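Long-range contact in intimin (Escherichia coli, PDB 6TPL), which is a bacterial adhesin whose passenger contains bacterial Ig-like domains and probably attaches the bacterium to host cells: residues Ile109-Thr114 and Ile124-Lys129. Numbering follows the deposited sequence.
Sequences IKADKT and ITYTVK
Ile124 meets the loop that follows strand 105-111. Its CG2 packs 3.5 Å from Lys113 O, and its CG1 lies against Lys113 CG, where the two side chains pass at a slant. Lys113 runs on extended to a salt bridge with Asp122. The buried Ile124 side chain also touches Val194 and Phe196 of strand 194-197.

Thr125 is held twice by Asp112. Its carbonyl O takes the backbone N of Asp112 at 3.0 Å. Its own N donates to Asp112 OD2 at 2.8 Å, from well above the carboxylate plane (53°). Asp112 CG sits between its backbone N and carbonyl carbon (chi1 67°), which turns the carboxylate back onto the neighbouring strand. A water ties the other oxygen, Asp112 OD1, to Thr125 OG1. The side chain thus extends the pairing beyond the end of strand 105-111.

Tyr126 faces the domain interior, and its CE2 lies 3.9 Å from Ala111 CB. Its side chain also touches Leu168 of the same sheet and Val178 of strand 174-181.

Thr127 and Lys110 form a hydrogen-bonded pair. Thr127 N reaches Lys110 O at 2.9 Å, and Lys110 N returns to Thr127 O. Their side chains lie on the opposite face from Tyr126.

Val128 CG2 rests against Ile109 CG1 at 3.8 Å. With chi1 at 179°, CG1 and CD1 of Ile109 both lie against this methyl. Both side chains reach Ala180 of strand 174-181, in the facing sheet.

This is antiparallel pairing of an edge strand with its inner neighbour, within the beta sandwich of a bacterial Ig-like domain.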
loop_
_atom_site.group_PDB
_atom_site.type_symbol
_atom_site.label_atom_id
_atom_site.label_comp_id
_atom_site.label_asym_id
_atom_site.label_seq_id
_atom_site.Cartn_x
_atom_site.Cartn_y
_atom_site.Cartn_z
ATOM N N ILE A 109 4.620 -3.956 -2.721
ATOM C CA ILE A 109 3.983 -5.262 -2.613
ATOM C C ILE A 109 2.529 -5.040 -3.017
ATOM O O ILE A 109 1.846 -4.176 -2.455
ATOM C CB ILE A 109 4.129 -5.852 -1.197
ATOM C CG1 ILE A 109 3.429 -7.201 -1.124
ATOM C CG2 ILE A 109 3.585 -4.892 -0.171
ATOM C CD1 ILE A 109 3.898 -8.075 0.011
ATOM N N LYS A 110 2.066 -5.766 -4.031
ATOM C CA LYS A 110 0.730 -5.590 -4.584
ATOM C C LYS A 110 0.036 -6.941 -4.684
ATOM O O LYS A 110 0.677 -7.953 -4.980
ATOM C CB LYS A 110 0.786 -4.931 -5.969
ATOM C CG LYS A 110 1.384 -3.530 -5.988
ATOM C CD LYS A 110 1.463 -3.007 -7.417
ATOM C CE LYS A 110 2.085 -1.625 -7.497
ATOM N NZ LYS A 110 2.117 -1.128 -8.904
ATOM N N ALA A 111 -1.272 -6.949 -4.420
ATOM C CA ALA A 111 -2.130 -8.109 -4.628
ATOM C C ALA A 111 -3.038 -7.822 -5.816
ATOM O O ALA A 111 -3.558 -6.709 -5.948
ATOM C CB ALA A 111 -2.950 -8.411 -3.369
ATOM N N ASP A 112 -3.200 -8.805 -6.705
ATOM C CA ASP A 112 -4.007 -8.557 -7.895
ATOM C C ASP A 112 -5.494 -8.446 -7.565
ATOM O O ASP A 112 -6.230 -7.792 -8.310
ATOM C CB ASP A 112 -3.727 -9.636 -8.953
ATOM C CG ASP A 112 -4.206 -11.020 -8.555
ATOM O OD1 ASP A 112 -4.568 -11.796 -9.474
ATOM O OD2 ASP A 112 -4.228 -11.342 -7.352
ATOM N N LYS A 113 -5.938 -9.024 -6.450
ATOM C CA LYS A 113 -7.299 -8.840 -5.961
ATOM C C LYS A 113 -7.305 -9.055 -4.452
ATOM O O LYS A 113 -6.388 -9.660 -3.894
ATOM C CB LYS A 113 -8.285 -9.791 -6.647
ATOM C CG LYS A 113 -7.970 -11.263 -6.469
ATOM C CD LYS A 113 -8.946 -12.113 -7.267
ATOM C CE LYS A 113 -8.654 -13.596 -7.136
ATOM N NZ LYS A 113 -9.526 -14.404 -8.035
ATOM N N THR A 114 -8.347 -8.550 -3.792
ATOM C CA THR A 114 -8.440 -8.601 -2.338
ATOM C C THR A 114 -9.404 -9.667 -1.834
ATOM O O THR A 114 -9.611 -9.771 -0.620
ATOM C CB THR A 114 -8.861 -7.237 -1.781
ATOM O OG1 THR A 114 -10.175 -6.911 -2.239
ATOM C CG2 THR A 114 -7.902 -6.135 -2.226
ATOM N N ILE A 124 -4.690 -15.762 -5.276
ATOM C CA ILE A 124 -4.348 -14.345 -5.233
ATOM C C ILE A 124 -2.853 -14.211 -5.469
ATOM O O ILE A 124 -2.050 -14.900 -4.830
ATOM C CB ILE A 124 -4.762 -13.711 -3.895
ATOM C CG1 ILE A 124 -6.293 -13.627 -3.822
ATOM C CG2 ILE A 124 -4.144 -12.327 -3.762
ATOM C CD1 ILE A 124 -6.838 -13.244 -2.478
ATOM N N THR A 125 -2.477 -13.336 -6.394
ATOM C CA THR A 125 -1.090 -13.184 -6.805
ATOM C C THR A 125 -0.497 -11.948 -6.136
ATOM O O THR A 125 -1.082 -10.861 -6.196
ATOM C CB THR A 125 -0.973 -13.070 -8.327
ATOM O OG1 THR A 125 -1.575 -14.210 -8.948
ATOM C CG2 THR A 125 0.497 -12.983 -8.739
ATOM N N TYR A 126 0.650 -12.128 -5.487
ATOM C CA TYR A 126 1.382 -11.048 -4.839
ATOM C C TYR A 126 2.664 -10.796 -5.612
ATOM O O TYR A 126 3.385 -11.743 -5.939
ATOM C CB TYR A 126 1.725 -11.392 -3.391
ATOM C CG TYR A 126 0.533 -11.535 -2.486
ATOM C CD1 TYR A 126 -0.199 -12.712 -2.452
ATOM C CD2 TYR A 126 0.146 -10.496 -1.660
ATOM C CE1 TYR A 126 -1.291 -12.849 -1.626
ATOM C CE2 TYR A 126 -0.943 -10.617 -0.828
ATOM C CZ TYR A 126 -1.662 -11.799 -0.814
ATOM O OH TYR A 126 -2.750 -11.935 0.010
ATOM N N THR A 127 2.961 -9.525 -5.872
ATOM C CA THR A 127 4.145 -9.134 -6.626
ATOM C C THR A 127 4.922 -8.107 -5.816
ATOM O O THR A 127 4.390 -7.045 -5.476
ATOM C CB THR A 127 3.761 -8.573 -7.997
ATOM O OG1 THR A 127 3.008 -9.554 -8.730
ATOM C CG2 THR A 127 5.000 -8.193 -8.796
ATOM N N VAL A 128 6.170 -8.436 -5.501
ATOM C CA VAL A 128 7.073 -7.559 -4.766
ATOM C C VAL A 128 8.139 -7.063 -5.730
ATOM O O VAL A 128 8.553 -7.780 -6.648
ATOM C CB VAL A 128 7.718 -8.290 -3.571
ATOM C CG1 VAL A 128 8.937 -7.533 -3.088
ATOM C CG2 VAL A 128 6.704 -8.472 -2.458
ATOM N N LYS A 129 8.578 -5.824 -5.523
ATOM C CA LYS A 129 9.687 -5.251 -6.272
ATOM C C LYS A 129 10.800 -4.876 -5.303
ATOM O O LYS A 129 10.537 -4.385 -4.201
ATOM C CB LYS A 129 9.254 -4.021 -7.070
ATOM C CG LYS A 129 10.212 -3.655 -8.192
ATOM C CD LYS A 129 9.785 -2.374 -8.885
ATOM C CE LYS A 129 10.604 -2.110 -10.138
ATOM N NZ LYS A 129 10.130 -0.884 -10.843
HETATM O O HOH W 1 -4.279 -14.397 -9.216
#